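Long-range contacts in HNH homing endonuclease (Bacillus phage SPO1, PDB 1U3E), which probably acts as an intron-homing DNA endonuclease, cutting target DNA with a metal-dependent HNH motif and holding it with a helix-turn-helix domain: residues V72-D77 with N87-T92; I123-P128 with Y166-K171. All coordinates share one frame; numbering follows the deposited sequence.

Interaction 1: V72-D77 with N87-T92; sequences VVDHKD and NLRWVT. With MN (manganese (II) ion), chain K; nucleotides of chain C.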
loop_
_atom_site.group_PDB
_atom_site.type_symbol
_atom_site.label_atom_id
_atom_site.label_comp_id
_atom_site.label_asym_id
_atom_site.label_seq_id
_atom_site.Cartn_x
_atom_site.Cartn_y
_atom_site.Cartn_z
ATOM N N VAL D 72 5.457 -4.866 12.874
ATOM C CA VAL D 72 4.926 -5.693 11.815
ATOM C C VAL D 72 5.709 -7.013 11.748
ATOM O O VAL D 72 6.899 -7.052 12.059
ATOM C CB VAL D 72 4.997 -4.860 10.490
ATOM C CG1 VAL D 72 6.099 -5.355 9.592
ATOM C CG2 VAL D 72 3.655 -4.831 9.820
ATOM N N VAL D 73 5.034 -8.096 11.375
ATOM C CA VAL D 73 5.678 -9.405 11.290
ATOM C C VAL D 73 6.283 -9.651 9.933
ATOM O O VAL D 73 5.594 -9.637 8.924
ATOM C CB VAL D 73 4.693 -10.562 11.587
ATOM C CG1 VAL D 73 5.366 -11.908 11.287
ATOM C CG2 VAL D 73 4.260 -10.518 13.039
ATOM N N ASP D 74 7.578 -9.921 9.915
ATOM C CA ASP D 74 8.274 -10.147 8.662
ATOM C C ASP D 74 8.640 -11.598 8.392
ATOM O O ASP D 74 8.910 -12.364 9.317
ATOM C CB ASP D 74 9.531 -9.287 8.647
ATOM C CG ASP D 74 10.505 -9.693 7.575
ATOM O OD1 ASP D 74 10.080 -9.848 6.406
ATOM O OD2 ASP D 74 11.702 -9.840 7.911
ATOM N N HIS D 75 8.611 -11.964 7.111
ATOM C CA HIS D 75 8.990 -13.296 6.640
ATOM C C HIS D 75 10.406 -13.115 6.118
ATOM O O HIS D 75 10.588 -12.624 5.007
ATOM C CB HIS D 75 8.121 -13.738 5.473
ATOM C CG HIS D 75 6.787 -14.265 5.877
ATOM N ND1 HIS D 75 5.785 -13.457 6.366
ATOM C CD2 HIS D 75 6.282 -15.520 5.849
ATOM C CE1 HIS D 75 4.719 -14.194 6.622
ATOM N NE2 HIS D 75 4.995 -15.449 6.317
ATOM N N LYS D 76 11.398 -13.505 6.910
ATOM C CA LYS D 76 12.793 -13.341 6.526
ATOM C C LYS D 76 13.099 -13.705 5.080
ATOM O O LYS D 76 13.669 -12.907 4.334
ATOM C CB LYS D 76 13.700 -14.170 7.441
ATOM C CG LYS D 76 13.706 -13.752 8.904
ATOM C CD LYS D 76 14.506 -14.737 9.740
ATOM C CE LYS D 76 14.382 -14.431 11.214
ATOM N NZ LYS D 76 15.205 -15.339 12.058
ATOM N N ASP D 77 12.709 -14.911 4.686
ATOM C CA ASP D 77 12.984 -15.414 3.349
ATOM C C ASP D 77 12.040 -15.001 2.232
ATOM O O ASP D 77 12.161 -15.483 1.114
ATOM C CB ASP D 77 13.097 -16.941 3.396
ATOM C CG ASP D 77 11.763 -17.631 3.565
ATOM O OD1 ASP D 77 10.763 -16.965 3.895
ATOM O OD2 ASP D 77 11.725 -18.862 3.371
ATOM N N ASN D 87 11.358 -18.378 10.781
ATOM C CA ASN D 87 11.411 -17.538 9.582
ATOM C C ASN D 87 10.751 -16.163 9.754
ATOM O O ASN D 87 10.838 -15.313 8.869
ATOM C CB ASN D 87 10.733 -18.248 8.415
ATOM C CG ASN D 87 10.847 -17.467 7.122
ATOM O OD1 ASN D 87 11.936 -17.060 6.740
ATOM N ND2 ASN D 87 9.728 -17.265 6.438
ATOM N N LEU D 88 10.087 -15.958 10.890
ATOM C CA LEU D 88 9.382 -14.719 11.183
ATOM C C LEU D 88 10.094 -13.906 12.260
ATOM O O LEU D 88 10.880 -14.438 13.032
ATOM C CB LEU D 88 7.958 -15.058 11.630
ATOM C CG LEU D 88 7.227 -16.028 10.692
ATOM C CD1 LEU D 88 5.942 -16.524 11.319
ATOM C CD2 LEU D 88 6.948 -15.334 9.384
ATOM N N ARG D 89 9.807 -12.611 12.313
ATOM C CA ARG D 89 10.425 -11.727 13.296
ATOM C C ARG D 89 9.720 -10.371 13.341
ATOM O O ARG D 89 9.333 -9.825 12.306
ATOM C CB ARG D 89 11.880 -11.506 12.934
ATOM C CG ARG D 89 12.027 -10.866 11.580
ATOM C CD ARG D 89 13.392 -10.277 11.392
ATOM N NE ARG D 89 13.520 -9.648 10.084
ATOM C CZ ARG D 89 14.483 -8.790 9.774
ATOM N NH1 ARG D 89 15.401 -8.470 10.684
ATOM N NH2 ARG D 89 14.518 -8.246 8.564
ATOM N N TRP D 90 9.559 -9.822 14.538
ATOM C CA TRP D 90 8.908 -8.531 14.665
ATOM C C TRP D 90 9.830 -7.432 14.195
ATOM O O TRP D 90 10.909 -7.225 14.750
ATOM C CB TRP D 90 8.484 -8.286 16.106
ATOM C CG TRP D 90 7.418 -9.201 16.514
ATOM C CD1 TRP D 90 7.556 -10.361 17.217
ATOM C CD2 TRP D 90 6.027 -9.065 16.221
ATOM N NE1 TRP D 90 6.331 -10.959 17.385
ATOM C CE2 TRP D 90 5.373 -10.183 16.784
ATOM C CE3 TRP D 90 5.268 -8.108 15.538
ATOM C CZ2 TRP D 90 3.995 -10.366 16.687
ATOM C CZ3 TRP D 90 3.902 -8.291 15.443
ATOM C CH2 TRP D 90 3.277 -9.414 16.016
ATOM N N VAL D 91 9.400 -6.721 13.167
ATOM C CA VAL D 91 10.212 -5.660 12.612
ATOM C C VAL D 91 9.429 -4.375 12.440
ATOM O O VAL D 91 8.208 -4.366 12.512
ATOM C CB VAL D 91 10.821 -6.123 11.267
ATOM C CG1 VAL D 91 11.209 -4.945 10.407
ATOM C CG2 VAL D 91 12.046 -6.989 11.539
ATOM N N THR D 92 10.167 -3.294 12.228
ATOM C CA THR D 92 9.632 -1.952 12.043
ATOM C C THR D 92 9.321 -1.754 10.554
ATOM O O THR D 92 10.147 -2.072 9.712
ATOM C CB THR D 92 10.685 -0.938 12.542
ATOM O OG1 THR D 92 10.030 0.181 13.103
ATOM C CG2 THR D 92 11.558 -0.453 11.432
HETATM MN MN MN K . 9.688 -8.692 4.260
ATOM O OP3 DG C 1 7.727 -9.399 5.175
ATOM P P DG C 1 6.264 -9.771 5.165
ATOM O OP1 DG C 1 5.826 -10.325 3.829
ATOM O OP2 DG C 1 5.876 -10.583 6.356
ATOM O "O5'" DG C 1 5.494 -8.354 5.315
ATOM C "C5'" DG C 1 4.103 -8.320 5.651
ATOM C "C4'" DG C 1 3.728 -6.970 6.209
ATOM O "O4'" DG C 1 3.471 -6.088 5.105
ATOM C "C3'" DG C 1 2.438 -6.977 7.002
ATOM O "O3'" DG C 1 2.694 -7.047 8.390
ATOM C "C2'" DG C 1 1.876 -5.592 6.756
ATOM C "C1'" DG C 1 2.379 -5.236 5.382
ATOM N N9 DG C 1 1.379 -5.484 4.351
ATOM C C8 DG C 1 1.466 -6.386 3.317
ATOM N N7 DG C 1 0.424 -6.365 2.532
ATOM C C5 DG C 1 -0.399 -5.400 3.088
ATOM C C6 DG C 1 -1.653 -4.941 2.679
ATOM O O6 DG C 1 -2.319 -5.301 1.707
ATOM N N1 DG C 1 -2.141 -3.954 3.525
ATOM C C2 DG C 1 -1.496 -3.476 4.630
ATOM N N2 DG C 1 -2.131 -2.520 5.319
ATOM N N3 DG C 1 -0.314 -3.901 5.028
ATOM C C4 DG C 1 0.173 -4.856 4.215
ATOM P P DT C 2 1.740 -7.953 9.290
ATOM O OP1 DT C 2 2.292 -7.955 10.669
ATOM O OP2 DT C 2 1.667 -9.268 8.598
ATOM O "O5'" DT C 2 0.341 -7.172 9.229
ATOM C "C5'" DT C 2 0.234 -5.899 9.906
ATOM C "C4'" DT C 2 -1.187 -5.384 9.845
ATOM O "O4'" DT C 2 -1.419 -4.906 8.511
ATOM C "C3'" DT C 2 -2.280 -6.407 10.133
ATOM O "O3'" DT C 2 -2.740 -6.417 11.462
ATOM C "C2'" DT C 2 -3.416 -5.894 9.287
ATOM C "C1'" DT C 2 -2.773 -5.107 8.203
ATOM N N1 DT C 2 -2.905 -5.771 6.929
ATOM C C2 DT C 2 -3.995 -5.383 6.220
ATOM O O2 DT C 2 -4.828 -4.578 6.608
ATOM N N3 DT C 2 -4.084 -5.998 5.021
ATOM C C4 DT C 2 -3.239 -6.923 4.478
ATOM O O4 DT C 2 -3.481 -7.399 3.365
ATOM C C5 DT C 2 -2.108 -7.266 5.283
ATOM C C7 DT C 2 -1.115 -8.261 4.765
ATOM C C6 DT C 2 -1.989 -6.677 6.478
HETATM O O HOH W 1 10.476 -10.379 3.831
HETATM O O HOH W 2 10.725 -7.479 3.309
#
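Asp-74 and Arg-89 form a hydrogen-bonded pair of the antiparallel ribbon, and their side chains run alongside each other on one face of it. With CG anti to the backbone N (chi1 165°), the Asp-74 carboxylate is swung to where Arg-89 and the manganese ion lie, and its two oxygens take separate jobs. OD2 offers its anti lone pair to Arg-89 NE at 2.8 Å, nearly in the guanidinium plane; this salt bridge has a weak second bond from NH2. OD1 binds the manganese ion at 2.5 Å, so Arg-89 is a second-shell residue that steadies a metal ligand. OP3 of DG1 of chain C, Asn-96 and two waters also coordinate the metal.

The opposite face of the ribbon carries His-75, Leu-88, Val-73 and Trp-90. Leu-88 CD2 lies squarely over the imidazole of His-75, 3.6 Å from CD2 of that ring. At the ring edge, in plane, His-75 ND1 donates to OP2 of DG1 of chain C at 2.9 Å, while NE2 hydrogen-bonds to Asn-83 OD1; the ring is gripped at both nitrogens, which probably fixes its rotation. Val-73 CG2 makes a CH-pi contact over the six-membered ring of Trp-90.

At the ribbon's end, Asn-87 OD1 takes Asp-77 N at 3.1 Å in its carbonyl plane, on a lone pair. Asn-87 ND2 reaches Asp-77 OD1 at 2.8 Å from above the carboxylate plane and also bonds to Asn-82 O.

This is the ribbon of a beta-beta-alpha-metal fold: helix 55-63 packs against Val-73 and Trp-90, and helix 93-103, carrying Asn-96, follows directly after Thr-92.

Interaction 2: I123-P128 with Y166-K171; sequences IIVISP and YTFRYK. With EDO (1,2-ethanediol), chain O; nucleotides of chain A.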
loop_
_atom_site.group_PDB
_atom_site.type_symbol
_atom_site.label_atom_id
_atom_site.label_comp_id
_atom_site.label_asym_id
_atom_site.label_seq_id
_atom_site.Cartn_x
_atom_site.Cartn_y
_atom_site.Cartn_z
ATOM N N ILE D 123 -5.583 22.333 -19.616
ATOM C CA ILE D 123 -5.897 23.739 -19.443
ATOM C C ILE D 123 -6.383 24.324 -20.753
ATOM O O ILE D 123 -6.196 23.738 -21.819
ATOM C CB ILE D 123 -4.651 24.519 -19.038
ATOM C CG1 ILE D 123 -3.639 24.457 -20.180
ATOM C CG2 ILE D 123 -4.051 23.935 -17.763
ATOM C CD1 ILE D 123 -2.452 25.322 -19.981
ATOM N N ILE D 124 -6.999 25.492 -20.674
ATOM C CA ILE D 124 -7.476 26.169 -21.866
ATOM C C ILE D 124 -6.797 27.535 -21.983
ATOM O O ILE D 124 -6.806 28.336 -21.051
ATOM C CB ILE D 124 -9.009 26.323 -21.828
ATOM C CG1 ILE D 124 -9.661 24.960 -22.032
ATOM C CG2 ILE D 124 -9.477 27.255 -22.910
ATOM C CD1 ILE D 124 -11.149 24.981 -21.837
ATOM N N VAL D 125 -6.179 27.783 -23.129
ATOM C CA VAL D 125 -5.510 29.056 -23.357
ATOM C C VAL D 125 -6.430 30.005 -24.121
ATOM O O VAL D 125 -7.191 29.583 -24.989
ATOM C CB VAL D 125 -4.212 28.876 -24.180
ATOM C CG1 VAL D 125 -3.424 30.172 -24.212
ATOM C CG2 VAL D 125 -3.382 27.776 -23.592
ATOM N N ILE D 126 -6.369 31.286 -23.779
ATOM C CA ILE D 126 -7.161 32.282 -24.474
ATOM C C ILE D 126 -6.178 33.311 -25.019
ATOM O O ILE D 126 -5.462 33.950 -24.259
ATOM C CB ILE D 126 -8.178 32.982 -23.541
ATOM C CG1 ILE D 126 -9.273 32.013 -23.125
ATOM C CG2 ILE D 126 -8.824 34.157 -24.253
ATOM C CD1 ILE D 126 -8.815 31.011 -22.157
ATOM N N SER D 127 -6.135 33.447 -26.341
ATOM C CA SER D 127 -5.247 34.400 -26.994
ATOM C C SER D 127 -5.791 35.805 -26.847
ATOM O O SER D 127 -6.973 36.003 -26.554
ATOM C CB SER D 127 -5.124 34.092 -28.485
ATOM O OG SER D 127 -4.543 32.825 -28.704
ATOM N N PRO D 128 -4.929 36.809 -27.050
ATOM C CA PRO D 128 -5.354 38.204 -26.938
ATOM C C PRO D 128 -6.406 38.499 -27.998
ATOM O O PRO D 128 -7.244 39.381 -27.824
ATOM C CB PRO D 128 -4.061 38.971 -27.175
ATOM C CG PRO D 128 -3.013 38.025 -26.649
ATOM C CD PRO D 128 -3.470 36.721 -27.222
ATOM N N TYR D 166 -1.897 36.374 -22.765
ATOM C CA TYR D 166 -2.868 35.300 -22.692
ATOM C C TYR D 166 -3.423 35.240 -21.277
ATOM O O TYR D 166 -2.958 35.957 -20.398
ATOM C CB TYR D 166 -2.249 33.938 -23.043
ATOM C CG TYR D 166 -1.384 33.857 -24.270
ATOM C CD1 TYR D 166 -0.087 34.366 -24.292
ATOM C CD2 TYR D 166 -1.833 33.224 -25.417
ATOM C CE1 TYR D 166 0.732 34.211 -25.404
ATOM C CE2 TYR D 166 -1.015 33.066 -26.544
ATOM C CZ TYR D 166 0.260 33.547 -26.520
ATOM O OH TYR D 166 1.093 33.373 -27.599
ATOM N N THR D 167 -4.392 34.398 -21.099
ATOM C CA THR D 167 -5.021 34.137 -19.825
ATOM C C THR D 167 -5.282 32.640 -19.831
ATOM O O THR D 167 -5.269 32.027 -20.897
ATOM C CB THR D 167 -6.307 34.947 -19.602
ATOM O OG1 THR D 167 -6.559 35.101 -18.199
ATOM C CG2 THR D 167 -7.483 34.244 -20.244
ATOM N N PHE D 168 -5.512 32.037 -18.677
ATOM C CA PHE D 168 -5.703 30.608 -18.631
ATOM C C PHE D 168 -6.811 30.184 -17.700
ATOM O O PHE D 168 -7.092 30.873 -16.721
ATOM C CB PHE D 168 -4.374 29.938 -18.291
ATOM C CG PHE D 168 -3.221 30.529 -19.061
ATOM C CD1 PHE D 168 -2.627 31.710 -18.620
ATOM C CD2 PHE D 168 -2.759 29.948 -20.242
ATOM C CE1 PHE D 168 -1.594 32.282 -19.348
ATOM C CE2 PHE D 168 -1.735 30.506 -20.972
ATOM C CZ PHE D 168 -1.144 31.691 -20.530
ATOM N N ARG D 169 -7.436 29.050 -18.005
ATOM C CA ARG D 169 -8.520 28.508 -17.205
ATOM C C ARG D 169 -8.483 27.002 -17.379
ATOM O O ARG D 169 -8.227 26.519 -18.475
ATOM C CB ARG D 169 -9.859 29.074 -17.639
ATOM C CG ARG D 169 -9.942 30.582 -17.676
ATOM C CD ARG D 169 -9.753 31.170 -16.283
ATOM N NE ARG D 169 -8.725 32.212 -16.276
ATOM C CZ ARG D 169 -8.970 33.518 -16.313
ATOM N NH1 ARG D 169 -10.209 33.949 -16.351
ATOM N NH2 ARG D 169 -7.974 34.397 -16.322
ATOM N N TYR D 170 -8.737 26.254 -16.312
ATOM C CA TYR D 170 -8.713 24.792 -16.393
ATOM C C TYR D 170 -9.847 24.211 -17.215
ATOM O O TYR D 170 -10.930 24.780 -17.290
ATOM C CB TYR D 170 -8.796 24.165 -15.006
ATOM C CG TYR D 170 -7.740 24.615 -14.044
ATOM C CD1 TYR D 170 -7.962 25.683 -13.183
ATOM C CD2 TYR D 170 -6.530 23.935 -13.957
ATOM C CE1 TYR D 170 -7.011 26.052 -12.251
ATOM C CE2 TYR D 170 -5.571 24.291 -13.035
ATOM C CZ TYR D 170 -5.813 25.345 -12.179
ATOM O OH TYR D 170 -4.871 25.650 -11.219
ATOM N N LYS D 171 -9.598 23.066 -17.827
ATOM C CA LYS D 171 -10.626 22.414 -18.594
ATOM C C LYS D 171 -11.305 21.500 -17.590
ATOM O O LYS D 171 -10.713 20.529 -17.141
ATOM C CB LYS D 171 -10.010 21.583 -19.712
ATOM C CG LYS D 171 -10.936 21.357 -20.900
ATOM C CD LYS D 171 -12.311 20.852 -20.475
ATOM C CE LYS D 171 -13.297 20.838 -21.638
ATOM N NZ LYS D 171 -12.870 19.928 -22.746
HETATM C C1 EDO O . -9.796 40.028 -25.398
HETATM O O1 EDO O . -9.355 40.117 -26.786
HETATM C C2 EDO O . -10.130 38.561 -25.026
HETATM O O2 EDO O . -11.200 38.082 -25.886
ATOM P P DT A 24 -1.949 23.330 -10.437
ATOM O OP1 DT A 24 -3.274 22.940 -9.910
ATOM O OP2 DT A 24 -1.846 24.084 -11.707
ATOM O "O5'" DT A 24 -1.217 24.166 -9.317
ATOM C "C5'" DT A 24 0.138 23.924 -9.062
ATOM C "C4'" DT A 24 0.453 24.258 -7.634
ATOM O "O4'" DT A 24 1.863 23.990 -7.492
ATOM C "C3'" DT A 24 0.280 25.750 -7.375
ATOM O "O3'" DT A 24 -0.137 26.047 -6.035
ATOM C "C2'" DT A 24 1.634 26.319 -7.746
ATOM C "C1'" DT A 24 2.588 25.197 -7.379
ATOM N N1 DT A 24 3.764 25.111 -8.261
ATOM C C2 DT A 24 4.997 25.140 -7.664
ATOM O O2 DT A 24 5.149 25.168 -6.453
ATOM N N3 DT A 24 6.054 25.134 -8.536
ATOM C C4 DT A 24 6.004 25.093 -9.916
ATOM O O4 DT A 24 7.051 25.097 -10.569
ATOM C C5 DT A 24 4.676 25.041 -10.476
ATOM C C7 DT A 24 4.521 24.995 -11.962
ATOM C C6 DT A 24 3.634 25.041 -9.631
#
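Ile-124 N donates to Arg-169 O at 2.7 Å, the shortest backbone bond joining two strands of a three-stranded antiparallel sheet in the NUMOD-like domain. Strand 123-126 is the middle one, with 132-135 on its other side. Arg-169 N returns the bond to Ile-124 O, and one step along Ile-126 N reaches Thr-167 O at 3.2 Å; the reciprocal bond from Thr-167 N is weak.

Side chains sort onto two faces. On one, Val-125 and Phe-168 are neighbours in a non-hydrogen-bonded pair. Val-125 CG1, set anti to the backbone N (chi1 -171°), is the branch that reaches two rings: it meets Phe-168 CE2 at 3.7 Å and Tyr-166 CD2 at 3.6 Å, touching both rings obliquely. Pro-128 CD also lies near CD2 of the Tyr-166 ring, more loosely. Helices 138-145 and 149-157, probably the helix-turn-helix pair, close over this side: Leu-145 touches Val-125, and Val-155 touches Phe-168.

The other face holds Ile-124, Ile-126, Thr-167 and Arg-169, the arginine's end leading away from strand 123-126. Ile-126 and Thr-167 lie alongside each other, CB of the isoleucine 3.6 Å from CG2 of the threonine, whose OG1 hydrogen-bonds to Ile-161 O. Farther along, Ile-124 CD1 rests at 3.7 Å on the aliphatic CG of Lys-171; the lysine chain then bends away, and its NZ forms a salt bridge with Glu-134.

The Tyr-170 side chain projects from the end of strand 167-170 to the DNA, where its OH makes a weak hydrogen bond, 3.4 Å long, to OP2 of DT24 of chain A, which lies in plane at the ring edge.

How the interactions relate
Both contacts are pairings of antiparallel strands, but they belong to separate modules strung along the chain: interaction 2 begins only after both strands of interaction 1 are complete, and the two lie on opposite sides of the chain's centre. Their centres are 54 Å apart and their nearest atoms about 38 Å, so neither touches the other. Interaction 1 supplies one manganese ligand, Asp-74, and contacts the DG1 and DT2 phosphates of chain C, probably at the cleavage site; interaction 2 has no part in that site and meets the DNA through a phosphate of chain A, with the Tyr-170 side chain about 10 Å from a bound strontium ion. Helices 93-103 and 109-118 span the sequence between them, consistent with an elongated enzyme that separates cleavage from DNA recognition.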